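Local coordinates for Lmo2812 protein (PDB 5ZQA), which is a penicillin-binding protein of the peptidase S11 family and probably acts as a serine-type D-Ala-D-Ala carboxypeptidase in peptidoglycan metabolism, at residues 38-44 / 245-251; 108-113 / 203-207; 211-215 / 262-266. All blocks are in the same frame, centred on the assembly; numbering follows the deposited sequence.

Contact 1: residues 38-44 / 245-251; sequences AAVYSVE and GKRVISI
Tyr41 and Ile249 form a hydrogen-bonded pair of an antiparallel ladder, Tyr41 N giving to Ile249 O at 2.9 Å and Ile249 N to Tyr41 O at 3.0 Å. Ala39 and Ile251 repeat the pattern two residues along, and Val40 with Ser250 and Ser42 with Val248 make the non-hydrogen-bonded pairs. Past the end of strand 37-42 the chain turns but keeps its grip: Val43 N reaches Arg247 O at 3.0 Å, and Glu44 OE2 accepts from Arg247 N at 2.9 Å on the syn side, 25° out of the carboxylate plane. A bend at chi2 (66°) brings the carboxylate back to that N-H. Val43 CG2 lies 3.7 Å from Ile249 CD1 and also touches the aliphatic stem of Arg247, whose guanidinium leads away to Asp223 and Thr240. Across the sheet, Val40 CG2 packs 4.1 Å from Val248 CB. The Tyr41 phenol is positioned from outside, its OH bonded to Glu51 and Thr175 and its ring stacked on Phe179. Strand 246-255 is central in the five-stranded antiparallel sheet and strand 37-42 second from its edge; strands 48-52 and 236-243 flank the pair, helix 258-272 covers the Val40 face and helix 175-188 the Tyr41 face.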
# COMPACT_ATOMS: atom_id res chain seq x y z
N ALA A 38 9.28 3.32 -12.29
CA ALA A 38 7.86 3.57 -12.51
C ALA A 38 7.30 2.66 -13.57
O ALA A 38 8.02 2.19 -14.45
CB ALA A 38 7.64 5.01 -12.89
N ALA A 39 6.00 2.43 -13.50
CA ALA A 39 5.33 1.60 -14.49
C ALA A 39 3.83 1.77 -14.42
O ALA A 39 3.29 2.24 -13.41
CB ALA A 39 5.71 0.12 -14.30
N VAL A 40 3.15 1.41 -15.49
CA VAL A 40 1.70 1.29 -15.43
C VAL A 40 1.32 0.06 -16.25
O VAL A 40 1.92 -0.20 -17.30
CB VAL A 40 0.97 2.60 -15.90
CG1 VAL A 40 1.36 3.00 -17.35
CG2 VAL A 40 -0.55 2.48 -15.72
N TYR A 41 0.38 -0.70 -15.71
CA TYR A 41 -0.01 -2.00 -16.27
C TYR A 41 -1.52 -2.11 -16.44
O TYR A 41 -2.29 -1.58 -15.65
CB TYR A 41 0.45 -3.15 -15.37
CG TYR A 41 1.93 -3.21 -15.06
CD1 TYR A 41 2.46 -2.52 -13.98
CD2 TYR A 41 2.80 -3.96 -15.85
CE1 TYR A 41 3.79 -2.56 -13.68
CE2 TYR A 41 4.16 -4.00 -15.56
CZ TYR A 41 4.65 -3.30 -14.48
OH TYR A 41 6.00 -3.34 -14.19
N SER A 42 -1.93 -2.85 -17.47
CA SER A 42 -3.32 -3.25 -17.61
C SER A 42 -3.63 -4.50 -16.78
O SER A 42 -2.97 -5.53 -16.92
CB SER A 42 -3.64 -3.53 -19.08
OG SER A 42 -4.95 -4.04 -19.20
N VAL A 43 -4.62 -4.40 -15.90
CA VAL A 43 -5.00 -5.51 -15.05
C VAL A 43 -5.56 -6.69 -15.84
O VAL A 43 -5.31 -7.85 -15.51
CB VAL A 43 -6.04 -5.05 -14.00
CG1 VAL A 43 -6.73 -6.24 -13.35
CG2 VAL A 43 -5.37 -4.17 -12.95
N GLU A 44 -6.29 -6.40 -16.91
CA GLU A 44 -7.04 -7.45 -17.60
C GLU A 44 -6.12 -8.52 -18.22
O GLU A 44 -6.39 -9.72 -18.12
CB GLU A 44 -7.93 -6.83 -18.67
CG GLU A 44 -9.16 -6.10 -18.10
CD GLU A 44 -8.81 -4.85 -17.30
OE1 GLU A 44 -7.85 -4.12 -17.68
OE2 GLU A 44 -9.49 -4.60 -16.27
N GLY A 245 -14.62 -0.37 -17.91
CA GLY A 245 -14.36 -1.77 -17.61
C GLY A 245 -12.90 -2.18 -17.61
O GLY A 245 -12.58 -3.34 -17.35
N LYS A 246 -12.01 -1.23 -17.90
CA LYS A 246 -10.58 -1.50 -17.94
C LYS A 246 -9.92 -0.88 -16.72
O LYS A 246 -10.04 0.31 -16.49
CB LYS A 246 -9.95 -0.94 -19.22
CG LYS A 246 -8.42 -0.82 -19.17
CD LYS A 246 -7.87 -0.17 -20.43
CE LYS A 246 -6.38 0.09 -20.31
NZ LYS A 246 -5.83 0.73 -21.54
N ARG A 247 -9.22 -1.70 -15.93
CA ARG A 247 -8.51 -1.20 -14.77
C ARG A 247 -7.01 -1.18 -15.02
O ARG A 247 -6.46 -2.10 -15.64
CB ARG A 247 -8.83 -2.04 -13.53
CG ARG A 247 -8.04 -1.59 -12.28
CD ARG A 247 -8.50 -2.28 -10.99
NE ARG A 247 -9.87 -1.89 -10.63
CZ ARG A 247 -10.19 -0.76 -10.00
NH1 ARG A 247 -9.24 0.10 -9.65
NH2 ARG A 247 -11.46 -0.49 -9.72
N VAL A 248 -6.35 -0.11 -14.56
CA VAL A 248 -4.90 -0.06 -14.65
C VAL A 248 -4.34 0.15 -13.25
O VAL A 248 -5.05 0.61 -12.35
CB VAL A 248 -4.40 1.06 -15.59
CG1 VAL A 248 -4.96 0.85 -17.01
CG2 VAL A 248 -4.75 2.44 -15.05
N ILE A 249 -3.09 -0.27 -13.07
CA ILE A 249 -2.38 -0.05 -11.82
C ILE A 249 -1.07 0.64 -12.15
O ILE A 249 -0.30 0.18 -13.00
CB ILE A 249 -2.13 -1.36 -11.08
CG1 ILE A 249 -3.46 -1.96 -10.62
CG2 ILE A 249 -1.22 -1.12 -9.87
CD1 ILE A 249 -3.32 -3.33 -9.99
N SER A 250 -0.82 1.78 -11.50
CA SER A 250 0.42 2.52 -11.70
C SER A 250 1.31 2.38 -10.48
O SER A 250 0.83 2.32 -9.36
CB SER A 250 0.12 3.99 -11.98
OG SER A 250 -0.52 4.59 -10.86
N ILE A 251 2.62 2.32 -10.72
CA ILE A 251 3.60 2.25 -9.64
C ILE A 251 4.63 3.38 -9.79
O ILE A 251 5.22 3.53 -10.86
CB ILE A 251 4.38 0.93 -9.64
CG1 ILE A 251 3.46 -0.28 -9.85
CG2 ILE A 251 5.22 0.81 -8.38
CD1 ILE A 251 2.58 -0.53 -8.72

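Contact 2: residues 108-113 / 203-207; sequences TWSVRD and TDKGA
Lys205 lays its side chain across the indole of Trp109, nearly at right angles to it, and can be followed atom by atom. CB starts at the far rim of the six-membered ring, 3.7 Å from Trp109 CZ3. The chain leaves the backbone extended, with CG anti to the backbone N (chi1 -167°), and CD then comes over Trp109 CH2 and CZ3. Bends at chi3 and chi4 carry CE over the centre of the six-membered ring, 3.6 Å from its centroid in a CH-pi contact, and lift NZ away from the plane. NZ, still above the five-membered ring, lies 5.0 Å from that centroid and 17° off the normal, a cation-pi geometry, and bonds Thr108 O at 2.7 Å, nearly along the C=O axis. The indole is itself held by Trp109 NE1, which bonds to Lys106 O.

At the other end of Lys205, its backbone is gripped by Asp113, in the first turn of helix 111-120. Asp113 OD1 receives Asp204 N at 2.8 Å and OD2 receives Lys205 N at 3.0 Å, each through a syn lone pair, so one carboxylate clasps two successive amides. Ser110, the N-cap residue, accepts from Asp113 N and fixes the start of that helix. Within the loop, an ST motif ties Thr203 OG1 to Gly206 N, while Ala207 O accepts from both Thr203 N and Thr203 OG1.

In this loop joining strands 200-202 and 208-210, the ammonium is thus bonded to a carbonyl, with a more distant cation-pi contact to the indole. For the buried Asp113 carboxylate, the two peptide N-H bonds, probably helped by the positive end of the helix dipole, would offset the nearness of the Asp204 carboxylate, whose OD2 is 4.3 Å from Asp113 OD1.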
# COMPACT_ATOMS: atom_id res chain seq x y z
N THR A 108 -6.51 1.71 22.37
CA THR A 108 -7.29 0.52 22.02
C THR A 108 -8.30 0.80 20.91
O THR A 108 -9.13 1.70 21.03
CB THR A 108 -8.03 -0.01 23.26
OG1 THR A 108 -7.06 -0.27 24.29
CG2 THR A 108 -8.80 -1.29 22.95
N TRP A 109 -8.22 0.03 19.83
CA TRP A 109 -9.03 0.24 18.62
C TRP A 109 -9.55 -1.07 18.07
O TRP A 109 -8.92 -2.11 18.25
CB TRP A 109 -8.20 0.91 17.51
CG TRP A 109 -7.71 2.27 17.87
CD1 TRP A 109 -6.64 2.58 18.67
CD2 TRP A 109 -8.26 3.51 17.43
NE1 TRP A 109 -6.51 3.95 18.76
CE2 TRP A 109 -7.49 4.54 18.02
CE3 TRP A 109 -9.34 3.86 16.61
CZ2 TRP A 109 -7.76 5.89 17.80
CZ3 TRP A 109 -9.60 5.20 16.40
CH2 TRP A 109 -8.81 6.20 16.99
N SER A 110 -10.67 -1.00 17.35
CA SER A 110 -11.17 -2.17 16.65
C SER A 110 -10.27 -2.51 15.47
O SER A 110 -9.59 -1.65 14.92
CB SER A 110 -12.60 -1.95 16.16
OG SER A 110 -12.63 -0.99 15.12
N VAL A 111 -10.27 -3.79 15.09
CA VAL A 111 -9.55 -4.24 13.90
C VAL A 111 -9.98 -3.44 12.67
O VAL A 111 -9.13 -3.05 11.85
CB VAL A 111 -9.78 -5.75 13.68
CG1 VAL A 111 -9.36 -6.18 12.28
CG2 VAL A 111 -9.04 -6.55 14.76
N ARG A 112 -11.27 -3.15 12.55
CA ARG A 112 -11.77 -2.30 11.48
C ARG A 112 -11.05 -0.95 11.45
O ARG A 112 -10.54 -0.52 10.41
CB ARG A 112 -13.28 -2.08 11.63
CG ARG A 112 -13.86 -0.96 10.78
CD ARG A 112 -13.67 -1.18 9.29
NE ARG A 112 -14.44 -2.34 8.83
CZ ARG A 112 -14.36 -2.86 7.61
NH1 ARG A 112 -13.54 -2.33 6.70
NH2 ARG A 112 -15.10 -3.92 7.31
N ASP A 113 -10.98 -0.30 12.61
CA ASP A 113 -10.39 1.03 12.67
C ASP A 113 -8.87 0.98 12.44
O ASP A 113 -8.31 1.88 11.84
CB ASP A 113 -10.69 1.71 14.00
CG ASP A 113 -12.11 2.23 14.08
OD1 ASP A 113 -12.83 2.25 13.05
OD2 ASP A 113 -12.50 2.67 15.18
N THR A 203 -13.73 6.82 11.74
CA THR A 203 -13.57 5.55 12.42
C THR A 203 -14.80 5.25 13.26
O THR A 203 -15.61 6.15 13.58
CB THR A 203 -12.34 5.55 13.33
OG1 THR A 203 -12.48 6.56 14.33
CG2 THR A 203 -11.08 5.80 12.52
N ASP A 204 -14.95 3.98 13.60
CA ASP A 204 -16.05 3.59 14.47
C ASP A 204 -15.88 4.21 15.86
O ASP A 204 -16.87 4.48 16.53
CB ASP A 204 -16.15 2.07 14.55
CG ASP A 204 -16.64 1.46 13.23
OD1 ASP A 204 -17.09 2.23 12.35
OD2 ASP A 204 -16.59 0.22 13.08
N LYS A 205 -14.65 4.44 16.29
CA LYS A 205 -14.43 5.11 17.57
C LYS A 205 -14.91 6.56 17.50
O LYS A 205 -15.44 7.09 18.48
CB LYS A 205 -12.95 5.04 17.98
CG LYS A 205 -12.71 5.43 19.44
CD LYS A 205 -11.23 5.49 19.79
CE LYS A 205 -10.66 4.11 19.97
NZ LYS A 205 -11.33 3.33 21.06
N GLY A 206 -14.74 7.19 16.35
CA GLY A 206 -15.22 8.55 16.16
C GLY A 206 -14.23 9.48 15.46
O GLY A 206 -14.64 10.42 14.78
N ALA A 207 -12.94 9.23 15.63
CA ALA A 207 -11.91 10.07 15.03
C ALA A 207 -11.95 10.00 13.51
O ALA A 207 -12.18 8.93 12.94
CB ALA A 207 -10.53 9.65 15.53

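Contact 3: residues 211-215 / 262-266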
# COMPACT_ATOMS: atom_id res chain seq x y z
N SER A 211 -6.89 10.77 4.26
CA SER A 211 -6.11 10.01 3.29
C SER A 211 -4.85 10.72 2.86
O SER A 211 -4.83 11.94 2.65
CB SER A 211 -6.95 9.70 2.06
OG SER A 211 -6.19 8.90 1.16
N THR A 212 -3.78 9.94 2.70
CA THR A 212 -2.54 10.43 2.11
C THR A 212 -2.61 10.47 0.58
O THR A 212 -1.70 11.00 -0.08
CB THR A 212 -1.35 9.55 2.52
OG1 THR A 212 -1.60 8.20 2.09
CG2 THR A 212 -1.13 9.57 4.04
N ASN A 213 -3.67 9.91 -0.00
CA ASN A 213 -3.83 9.89 -1.46
C ASN A 213 -4.43 11.19 -1.96
O ASN A 213 -5.66 11.35 -1.99
CB ASN A 213 -4.69 8.70 -1.90
CG ASN A 213 -4.82 8.59 -3.41
OD1 ASN A 213 -4.44 9.50 -4.16
ND2 ASN A 213 -5.38 7.48 -3.86
N ASP A 214 -3.58 12.11 -2.39
CA ASP A 214 -4.03 13.44 -2.81
C ASP A 214 -4.74 13.45 -4.17
O ASP A 214 -5.28 14.48 -4.56
CB ASP A 214 -2.86 14.41 -2.86
CG ASP A 214 -2.31 14.73 -1.47
OD1 ASP A 214 -3.03 14.52 -0.47
OD2 ASP A 214 -1.16 15.21 -1.39
N LEU A 215 -4.73 12.34 -4.90
CA LEU A 215 -5.34 12.33 -6.23
C LEU A 215 -6.80 11.89 -6.24
O LEU A 215 -7.44 11.88 -7.29
CB LEU A 215 -4.55 11.42 -7.18
CG LEU A 215 -3.20 11.96 -7.65
CD1 LEU A 215 -2.50 10.89 -8.49
CD2 LEU A 215 -3.38 13.23 -8.47
N PHE A 262 2.66 12.37 -7.40
CA PHE A 262 1.31 12.42 -7.95
C PHE A 262 1.31 12.99 -9.38
O PHE A 262 0.51 12.60 -10.21
CB PHE A 262 0.38 13.21 -7.01
CG PHE A 262 0.17 12.54 -5.66
CD1 PHE A 262 -0.31 11.25 -5.59
CD2 PHE A 262 0.47 13.21 -4.48
CE1 PHE A 262 -0.50 10.63 -4.36
CE2 PHE A 262 0.28 12.60 -3.26
CZ PHE A 262 -0.21 11.30 -3.20
N LYS A 263 2.24 13.91 -9.66
CA LYS A 263 2.42 14.40 -11.03
C LYS A 263 2.85 13.27 -11.94
O LYS A 263 2.40 13.18 -13.09
CB LYS A 263 3.44 15.53 -11.08
CG LYS A 263 3.05 16.76 -10.32
CD LYS A 263 2.01 17.57 -11.07
CE LYS A 263 1.88 18.95 -10.43
NZ LYS A 263 0.95 19.81 -11.21
N ASP A 264 3.75 12.42 -11.45
CA ASP A 264 4.15 11.23 -12.21
C ASP A 264 2.97 10.31 -12.45
O ASP A 264 2.82 9.75 -13.54
CB ASP A 264 5.24 10.42 -11.49
CG ASP A 264 6.59 11.14 -11.40
OD1 ASP A 264 6.82 12.13 -12.13
OD2 ASP A 264 7.42 10.68 -10.59
N THR A 265 2.14 10.11 -11.42
CA THR A 265 0.98 9.24 -11.54
C THR A 265 -0.00 9.77 -12.56
O THR A 265 -0.59 8.99 -13.31
CB THR A 265 0.30 9.06 -10.17
OG1 THR A 265 1.22 8.41 -9.30
CG2 THR A 265 -0.95 8.19 -10.28
N GLU A 266 -0.16 11.09 -12.64
CA GLU A 266 -1.03 11.68 -13.67
C GLU A 266 -0.56 11.28 -15.07
O GLU A 266 -1.37 10.90 -15.92
CB GLU A 266 -1.08 13.20 -13.56
CG GLU A 266 -1.86 13.73 -12.37
CD GLU A 266 -1.90 15.25 -12.36
OE1 GLU A 266 -2.60 15.84 -13.21
OE2 GLU A 266 -1.22 15.86 -11.51
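Phe262 of helix 258-272 reaches out to a loop built from two consecutive side-chain turns, an ST turn at Ser211 and an Asx turn at Asn213, in the link between strands 208-210 and 222-230. With chi1 at -65° (CG anti to the carbonyl carbon) the Phe262 ring projects off the helix into the loop, which meets it at face and edge. Asp214 CB stands over one face, 4.1 Å from the ring centroid, and Thr212 O is at the ring edge, 3.5 Å from Phe262 CZ. Leu215 slides past the ring in the opposite direction, its CG 3.6 Å from Phe262 CD1. Phe237, from the sheet, adds an edge-to-face partner. One turn on, Thr265 offers its methyl: CG2, anti to the backbone N, is 3.6 Å from Leu215 CD1, while its hydroxyl bonds back to Arg261 O within the helix. Glu266 ends the run with its aliphatic part, CG approaching Leu215 CD2, and its N closes the helical turn on Phe262 O. The Thr212 hydroxyl is bonded to Thr227, and its side chain lies near Lys226, predicted to bind substrate. The Asx turn helps shape the backbone at Leu215, Leu215 N giving to Asn213 OD1 at 2.9 Å.

Overall arrangement
Contact 1 is the most buried of the three, a strand-to-strand ladder inside the main sheet, whereas contacts 2 and 3 are each partly buried and bring a loop against a helix or its start. Contacts 1 and 3 share a neighbourhood: strand 246-255 runs on into helix 258-272, and Ser250 OG lies 3.7 Å from Thr265 CG2. Contact 2 lies on the other side of the chain's centre, its centre about 32 Å from that of contact 1, although its loop leads along the chain toward contact 3. Chemistry follows place: backbone hydrogen bonds dominate the sheet, charge and pi interactions the peripheral loop, and ring and aliphatic packing the buried side of helix 258-272.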